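Local atomic coordinates of oxidized polyvinyl alcohol hydrolase (Pseudomonas sp. VM15C, PDB entry 3WWC), a protein that hydrolyses beta-diketones such as nonane-4,6-dione and cleaves oxidized polyvinyl alcohol in the second step of polyvinyl alcohol degradation. Residues S88-D92 with H93-V97; P109-R112 with G113-C116; T183-A186 with L187-S191; L214-D217 with D218-A222. The protein carries 1 engineered substitution. All blocks are in the same frame, centred on the assembly; numbering follows the deposited sequence.

Interaction 1: residues S88-D92 with H93-V97; sequences SILAD and HGYTV
V97 CG2 packs against the chain of L90 and A91, 4.1 Å from L90 CB and 4.3 Å from A91 CB. A Schellman motif here delivers the chain into strand 96-100 of the alpha/beta-hydrolase fold: 88-92 have helical backbone angles, G94 reverses the direction with a positive phi of 93°, and the strand begins at T96. V97 points back at the turn it has just left. With CG1 anti to the backbone N (chi1 180°), V97 holds CG2 beside that N, on the side where L90 and A91 lie. Farther out, L90 CD2 reaches the CB of H93 and comes within 4.3 Å of Y95 CD1, while W65 of strand 62-68 also touches L90. Two backbone bonds define the motif. In the outer, 6→1 bond L90 O accepts from Y95 N at 3.2 Å; it also takes H93 N, more weakly, and lies in the plane of the Y95 ring at its edge. In the inner, 5→2 bond A91 O takes G94 N from well above its carbonyl plane, with a straighter angle of 161° at N-H. At the polar rim H93 NE2 and Y95 OH both bond the carboxylate of D319 on helix 310-322, one to each oxygen. A91 CA makes a C-H...O contact with Y95 O at 3.1 Å.

Interaction 2: residues P109-R112 with G113-C116; sequences PNIR and GERC
E114 OE1 accepts the backbone N-H of R112 at 2.8 Å, the donor lying nearly on the extension of the carboxylate C-O bond and the N-H...O angle being 143°. The glutamate folds back over its own loop to do this: its chain is bent at chi2 (97°), which swings the carboxylate from E114 toward the residue two places earlier. The I111 side chain crosses that of E114 obliquely. Its CG2 sits 3.5 Å from E114 O and 3.9 Å from C116 SG, while I111 CD1 lies 4.0 Å from both E114 OE1 and R115 NH1. R115, bent at chi3, turns its guanidinium back so that E114 CB lies over one face, offset toward the rim. A backbone bond from C116 N to G113 O rounds off the turn. The irregular loop runs between strand 96-100 and helix 148-160; the disulfide of C116 with C104 pins this part of it, and the side chain of C116 is about 10 Å from a bound butanoic acid. R112 extends the other way, its NE in a salt bridge with D77, and its carbonyl O receives R102 NH2. The E114 carboxylate therefore serves the R112 backbone and not its guanidinium, NE lying 6.6 Å from OE1; the peptide N-H is held by a group that is probably charged, while the arginine's own charge is answered by D77.

Interaction 3: residues T183-A186 with L187-S191; sequences TNRA and LLFRS
R185 sets its CG anti to the backbone N (chi1 -176°) and stays extended as far as NE, whereas F189 swings its CG beside its own backbone N (chi1 -81°); one turn of helix apart, the two side chains thus meet. F189 CE2 stands over the centre of one guanidinium face, 3.4 Å from R185 CZ, and CD2 rests against R185 CG at 3.7 Å. The planes are 39° apart, so the ring leans on the guanidinium with one side and does not stack flat. At the edge of the F189 ring, in its plane, lies R185 O, which also accepts F189 N at 3.0 Å. On another side of the helix T183 and L187 run side by side, CG2 to CD1 3.9 Å, and L187 is bonded through its N to T183 O. Both touch L173 of strand 170-176, with which helix 178-189 and strand 196-200 form a beta-alpha-beta unit of the alpha/beta-hydrolase core. L188 faces F285 and F286 of helix 275-288. R190 leaves the helix, though its N still reaches A186 O at 2.8 Å, and its guanidinium makes a salt bridge with E146. In the buried R185 guanidinium, NE is bonded to E146 O and NH2 to W142 O. Neutral carbonyls thus take N-H groups of a buried arginine while F189 packs on one face.

Interaction 4: residues L214-D217 with D218-A222; sequences LSFD and DARAA
F216 runs alongside R220, one helical turn ahead of it, and sets its CZ over one face of the guanidinium, 3.8 Å from R220 CZ and offset toward the rim. The two planes are 43° apart, so the ring meets the cation obliquely. Both residues have CG anti to the backbone N (chi1 161° for F216, -167° for R220), which sends the two side chains off in the same direction, against L271 of strand 269-274. R220 NE makes a salt bridge with D274, and R220 NH1 gives a hydrogen bond to a water 2.8 Å away that lies in the guanidinium plane. The same water donates to D217 OD1 and so bridges two opposite charges whose own atoms, D217 OD1 and R220 NH1, stay 4.8 Å apart. Helix 216-225 begins here, with S215 as its N-cap. S215 OG accepts D218 N at 3.1 Å, nearly straight, and S215 O takes A219 N at 2.8 Å. The return half of a capping box is made through a second water, which accepts from S215 N and donates to D218 OD2. The acidic side chains of D217 and D218 lie in the first turn, where the helix dipole would probably favour their negative charge. L214, just before the cap, folds over the helix start: its CB lies 4.1 Å from A219 CB, and its CD1 reaches A222 CB at 4.2 Å.

Overall arrangement
Along the chain the four contacts follow one another without overlap, and none touches another. Interaction 1 leads into strand 96-100 of the central mixed sheet; interaction 2 lies in the loop that follows, before helix 148-160. Interaction 3, centred about 8 Å from the middle of the chain, is on helix 178-189, next to strand 170-176 of the same sheet. Interaction 4 starts helix 216-225 at the surface. Interactions 1 and 4 lie on opposite sides of the chain's centre, their own centres about 38 Å apart, while 2, 3 and 4 are about 23 to 29 Å from one another. Side chains of 2, 3 and 4 lie within about 10 Å of bound butanoic acid, though none supplies a pocket residue.

Interaction 1: residues S88-D92 with H93-V97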
# COMPACT_ATOMS: atom_id res chain seq x y z
N SER A 88 -10.94 -1.44 10.78
CA SER A 88 -10.78 -1.77 12.18
C SER A 88 -11.45 -3.07 12.54
O SER A 88 -11.12 -3.66 13.54
CB SER A 88 -11.39 -0.65 13.05
OG SER A 88 -12.80 -0.56 12.92
N ILE A 89 -12.38 -3.52 11.71
CA ILE A 89 -13.08 -4.77 11.97
C ILE A 89 -12.15 -5.95 11.89
O ILE A 89 -12.44 -7.01 12.50
CB ILE A 89 -14.32 -4.89 11.00
CG1 ILE A 89 -15.22 -3.68 11.25
CG2 ILE A 89 -15.16 -6.18 11.29
CD1 ILE A 89 -15.52 -3.47 12.68
N LEU A 90 -11.01 -5.80 11.21
CA LEU A 90 -10.04 -6.92 11.21
C LEU A 90 -9.52 -7.21 12.62
O LEU A 90 -8.95 -8.27 12.84
CB LEU A 90 -8.89 -6.65 10.26
CG LEU A 90 -9.44 -7.00 8.88
CD1 LEU A 90 -8.80 -6.17 7.88
CD2 LEU A 90 -9.25 -8.50 8.59
N ALA A 91 -9.64 -6.29 13.57
CA ALA A 91 -9.21 -6.62 14.93
C ALA A 91 -10.15 -7.71 15.51
O ALA A 91 -9.69 -8.57 16.24
CB ALA A 91 -9.23 -5.33 15.86
N ASP A 92 -11.41 -7.73 15.10
CA ASP A 92 -12.36 -8.76 15.53
C ASP A 92 -12.02 -10.06 14.81
O ASP A 92 -12.57 -11.11 15.14
CB ASP A 92 -13.79 -8.42 15.09
CG ASP A 92 -14.37 -7.20 15.81
OD1 ASP A 92 -13.99 -6.94 16.96
OD2 ASP A 92 -15.25 -6.54 15.21
N HIS A 93 -11.11 -9.99 13.83
CA HIS A 93 -10.68 -11.16 13.05
C HIS A 93 -9.34 -11.67 13.52
O HIS A 93 -8.76 -12.55 12.89
CB HIS A 93 -10.62 -10.80 11.59
CG HIS A 93 -10.69 -11.99 10.67
ND1 HIS A 93 -11.75 -12.88 10.73
CD2 HIS A 93 -9.81 -12.50 9.77
CE1 HIS A 93 -11.51 -13.89 9.92
NE2 HIS A 93 -10.34 -13.69 9.32
N GLY A 94 -8.80 -11.09 14.58
CA GLY A 94 -7.53 -11.53 15.17
C GLY A 94 -6.27 -10.84 14.68
O GLY A 94 -5.20 -11.41 14.75
N TYR A 95 -6.39 -9.60 14.21
CA TYR A 95 -5.23 -8.85 13.78
C TYR A 95 -5.13 -7.60 14.61
O TYR A 95 -6.15 -7.02 14.95
CB TYR A 95 -5.34 -8.37 12.29
CG TYR A 95 -5.30 -9.51 11.31
CD1 TYR A 95 -6.40 -10.35 11.15
CD2 TYR A 95 -4.14 -9.80 10.62
CE1 TYR A 95 -6.34 -11.48 10.32
CE2 TYR A 95 -4.07 -10.91 9.77
CZ TYR A 95 -5.18 -11.74 9.64
OH TYR A 95 -5.04 -12.84 8.84
N THR A 96 -3.91 -7.22 14.95
CA THR A 96 -3.73 -5.94 15.63
C THR A 96 -3.60 -4.92 14.49
O THR A 96 -2.70 -4.99 13.63
CB THR A 96 -2.55 -5.96 16.56
OG1 THR A 96 -2.94 -6.72 17.72
CG2 THR A 96 -2.23 -4.56 17.04
N VAL A 97 -4.56 -4.01 14.45
CA VAL A 97 -4.66 -2.99 13.39
C VAL A 97 -3.96 -1.72 13.87
O VAL A 97 -4.26 -1.21 14.95
CB VAL A 97 -6.13 -2.73 13.07
CG1 VAL A 97 -6.24 -1.66 11.97
CG2 VAL A 97 -6.79 -4.02 12.57

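Interaction 2: residues P109-R112 with G113-C116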
# COMPACT_ATOMS: atom_id res chain seq x y z
N PRO A 109 -7.46 12.33 12.42
CA PRO A 109 -7.92 11.16 11.66
C PRO A 109 -9.22 11.35 10.95
O PRO A 109 -9.67 10.47 10.22
CB PRO A 109 -7.97 10.06 12.73
CG PRO A 109 -8.53 10.91 13.95
CD PRO A 109 -7.60 12.14 13.88
N ASN A 110 -9.86 12.51 11.11
CA ASN A 110 -11.13 12.77 10.41
C ASN A 110 -10.97 13.62 9.17
O ASN A 110 -11.90 13.74 8.39
CB ASN A 110 -12.13 13.42 11.38
CG ASN A 110 -12.45 12.48 12.50
OD1 ASN A 110 -12.96 11.41 12.24
ND2 ASN A 110 -12.08 12.80 13.71
N ILE A 111 -9.81 14.23 8.96
CA ILE A 111 -9.57 14.99 7.74
C ILE A 111 -9.79 14.08 6.55
O ILE A 111 -9.30 12.91 6.54
CB ILE A 111 -8.11 15.57 7.70
CG1 ILE A 111 -8.04 16.86 8.54
CG2 ILE A 111 -7.64 15.82 6.24
CD1 ILE A 111 -8.68 18.08 7.80
N ARG A 112 -10.52 14.57 5.55
CA ARG A 112 -10.79 13.81 4.34
C ARG A 112 -9.87 14.33 3.23
O ARG A 112 -8.70 13.94 3.23
CB ARG A 112 -12.29 13.91 4.00
CG ARG A 112 -13.12 12.99 4.89
CD ARG A 112 -14.62 13.17 4.67
NE ARG A 112 -15.25 12.10 5.45
CZ ARG A 112 -16.51 12.08 5.85
NH1 ARG A 112 -17.34 13.10 5.56
NH2 ARG A 112 -16.96 11.03 6.54
N GLY A 113 -10.33 15.14 2.29
CA GLY A 113 -9.40 15.62 1.29
C GLY A 113 -8.78 16.99 1.56
O GLY A 113 -7.92 17.39 0.80
N GLU A 114 -9.19 17.66 2.64
CA GLU A 114 -8.71 19.01 2.92
C GLU A 114 -7.20 19.04 3.15
O GLU A 114 -6.70 18.42 4.07
CB GLU A 114 -9.43 19.58 4.16
CG GLU A 114 -10.98 19.51 4.08
CD GLU A 114 -11.62 18.29 4.79
OE1 GLU A 114 -11.04 17.18 4.76
OE2 GLU A 114 -12.70 18.48 5.42
N ARG A 115 -6.50 19.79 2.28
CA ARG A 115 -5.05 19.94 2.32
C ARG A 115 -4.31 18.65 2.14
O ARG A 115 -3.13 18.59 2.51
CB ARG A 115 -4.59 20.63 3.62
CG ARG A 115 -5.24 22.02 3.72
CD ARG A 115 -5.09 22.80 5.06
NE ARG A 115 -5.93 22.33 6.18
CZ ARG A 115 -7.27 22.45 6.31
NH1 ARG A 115 -7.88 21.97 7.40
NH2 ARG A 115 -8.00 23.05 5.37
N CYS A 116 -5.00 17.62 1.67
CA CYS A 116 -4.38 16.33 1.40
C CYS A 116 -4.53 15.90 -0.04
O CYS A 116 -3.61 15.33 -0.62
CB CYS A 116 -5.02 15.23 2.27
SG CYS A 116 -4.46 15.19 4.01

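Interaction 3: residues T183-A186 with L187-S191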
# COMPACT_ATOMS: atom_id res chain seq x y z
N THR A 183 1.81 1.58 -0.26
CA THR A 183 2.09 0.17 0.06
C THR A 183 3.21 -0.30 -0.88
O THR A 183 4.17 -0.95 -0.46
CB THR A 183 0.86 -0.68 -0.15
OG1 THR A 183 -0.15 -0.23 0.76
CG2 THR A 183 1.16 -2.16 0.14
N ASN A 184 3.08 -0.03 -2.18
CA ASN A 184 4.13 -0.43 -3.11
C ASN A 184 5.48 0.17 -2.69
O ASN A 184 6.50 -0.54 -2.69
CB ASN A 184 3.82 0.09 -4.55
CG ASN A 184 2.80 -0.77 -5.27
OD1 ASN A 184 2.71 -1.98 -5.03
ND2 ASN A 184 2.04 -0.15 -6.21
N ARG A 185 5.51 1.47 -2.37
CA ARG A 185 6.79 2.08 -2.01
C ARG A 185 7.41 1.43 -0.76
O ARG A 185 8.61 1.11 -0.72
CB ARG A 185 6.64 3.57 -1.74
CG ARG A 185 8.02 4.23 -1.44
CD ARG A 185 7.89 5.78 -1.43
NE ARG A 185 9.23 6.39 -1.34
CZ ARG A 185 9.94 6.78 -2.39
NH1 ARG A 185 9.48 6.62 -3.64
NH2 ARG A 185 11.12 7.40 -2.15
N ALA A 186 6.56 1.17 0.23
CA ALA A 186 7.06 0.58 1.47
C ALA A 186 7.58 -0.82 1.24
O ALA A 186 8.59 -1.24 1.88
CB ALA A 186 5.91 0.54 2.50
N LEU A 187 6.92 -1.60 0.39
CA LEU A 187 7.40 -2.97 0.12
C LEU A 187 8.73 -2.94 -0.62
O LEU A 187 9.56 -3.82 -0.41
CB LEU A 187 6.36 -3.73 -0.71
CG LEU A 187 5.06 -4.00 0.02
CD1 LEU A 187 4.05 -4.50 -1.01
CD2 LEU A 187 5.28 -5.03 1.16
N LEU A 188 8.95 -1.92 -1.45
CA LEU A 188 10.18 -1.88 -2.23
C LEU A 188 11.35 -1.41 -1.41
O LEU A 188 12.49 -1.83 -1.66
CB LEU A 188 10.00 -0.94 -3.46
CG LEU A 188 9.02 -1.51 -4.48
CD1 LEU A 188 8.61 -0.39 -5.46
CD2 LEU A 188 9.68 -2.72 -5.22
N PHE A 189 11.08 -0.56 -0.42
CA PHE A 189 12.16 -0.03 0.42
C PHE A 189 12.33 -0.74 1.74
O PHE A 189 13.42 -0.62 2.35
CB PHE A 189 11.96 1.47 0.75
CG PHE A 189 12.40 2.42 -0.36
CD1 PHE A 189 13.70 2.89 -0.44
CD2 PHE A 189 11.46 2.90 -1.24
CE1 PHE A 189 14.05 3.84 -1.40
CE2 PHE A 189 11.80 3.88 -2.22
CZ PHE A 189 13.11 4.34 -2.28
N ARG A 190 11.31 -1.45 2.23
CA ARG A 190 11.41 -2.10 3.53
C ARG A 190 11.03 -3.58 3.44
O ARG A 190 10.34 -4.13 4.28
CB ARG A 190 10.51 -1.34 4.53
CG ARG A 190 11.15 -0.03 4.98
CD ARG A 190 12.29 -0.29 5.98
NE ARG A 190 12.72 1.00 6.48
CZ ARG A 190 13.36 1.21 7.63
NH1 ARG A 190 13.69 0.19 8.42
NH2 ARG A 190 13.63 2.44 8.02
N SER A 191 11.54 -4.24 2.40
CA SER A 191 11.25 -5.65 2.20
C SER A 191 11.90 -6.58 3.19
O SER A 191 11.64 -7.77 3.14
CB SER A 191 11.60 -6.09 0.78
OG SER A 191 13.00 -6.05 0.57

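Interaction 4: residues L214-D217 with D218-A222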
# COMPACT_ATOMS: atom_id res chain seq x y z
N LEU A 214 7.76 9.91 -16.99
CA LEU A 214 6.89 9.93 -18.17
C LEU A 214 5.59 10.56 -17.76
O LEU A 214 5.16 10.44 -16.59
CB LEU A 214 6.62 8.50 -18.64
CG LEU A 214 7.84 7.69 -19.11
CD1 LEU A 214 7.50 6.21 -19.38
CD2 LEU A 214 8.41 8.38 -20.39
N SER A 215 4.95 11.24 -18.70
CA SER A 215 3.64 11.81 -18.44
C SER A 215 2.67 10.65 -18.24
O SER A 215 2.95 9.49 -18.57
CB SER A 215 3.14 12.62 -19.64
OG SER A 215 3.07 11.78 -20.81
N PHE A 216 1.51 10.98 -17.70
CA PHE A 216 0.46 9.98 -17.50
C PHE A 216 0.24 9.24 -18.85
O PHE A 216 0.23 8.00 -18.90
CB PHE A 216 -0.84 10.68 -17.07
CG PHE A 216 -2.07 9.84 -17.29
CD1 PHE A 216 -2.23 8.64 -16.60
CD2 PHE A 216 -3.00 10.19 -18.25
CE1 PHE A 216 -3.31 7.78 -16.85
CE2 PHE A 216 -4.08 9.37 -18.54
CZ PHE A 216 -4.25 8.14 -17.84
N ASP A 217 0.08 9.98 -19.96
CA ASP A 217 -0.15 9.31 -21.25
C ASP A 217 1.00 8.42 -21.71
O ASP A 217 0.80 7.31 -22.22
CB ASP A 217 -0.41 10.35 -22.38
CG ASP A 217 -1.79 10.99 -22.31
OD1 ASP A 217 -2.75 10.40 -21.75
OD2 ASP A 217 -1.95 12.11 -22.85
N ASP A 218 2.23 8.92 -21.56
CA ASP A 218 3.35 8.14 -22.00
C ASP A 218 3.59 6.92 -21.14
O ASP A 218 3.99 5.89 -21.64
CB ASP A 218 4.64 9.00 -22.09
CG ASP A 218 4.65 9.92 -23.33
OD1 ASP A 218 3.73 9.79 -24.19
OD2 ASP A 218 5.60 10.75 -23.42
N ALA A 219 3.30 7.03 -19.84
CA ALA A 219 3.50 5.90 -18.94
C ALA A 219 2.48 4.83 -19.27
O ALA A 219 2.78 3.65 -19.21
CB ALA A 219 3.36 6.37 -17.44
N ARG A 220 1.27 5.26 -19.59
CA ARG A 220 0.17 4.34 -19.91
C ARG A 220 0.56 3.61 -21.20
O ARG A 220 0.46 2.40 -21.31
CB ARG A 220 -1.08 5.17 -20.11
CG ARG A 220 -2.40 4.43 -20.16
CD ARG A 220 -3.48 5.40 -20.62
NE ARG A 220 -4.78 5.02 -20.10
CZ ARG A 220 -5.89 5.71 -20.33
NH1 ARG A 220 -5.82 6.82 -21.11
NH2 ARG A 220 -7.04 5.29 -19.80
N ALA A 221 1.08 4.35 -22.16
CA ALA A 221 1.49 3.70 -23.41
C ALA A 221 2.67 2.77 -23.30
O ALA A 221 2.76 1.82 -24.05
CB ALA A 221 1.79 4.78 -24.48
N ALA A 222 3.62 3.08 -22.41
CA ALA A 222 4.79 2.26 -22.26
C ALA A 222 4.42 0.87 -21.78
O ALA A 222 5.03 -0.11 -22.20
CB ALA A 222 5.74 2.90 -21.24
O HOH W 1 6.43 11.94 -21.03
O HOH W 2 -3.83 8.06 -22.62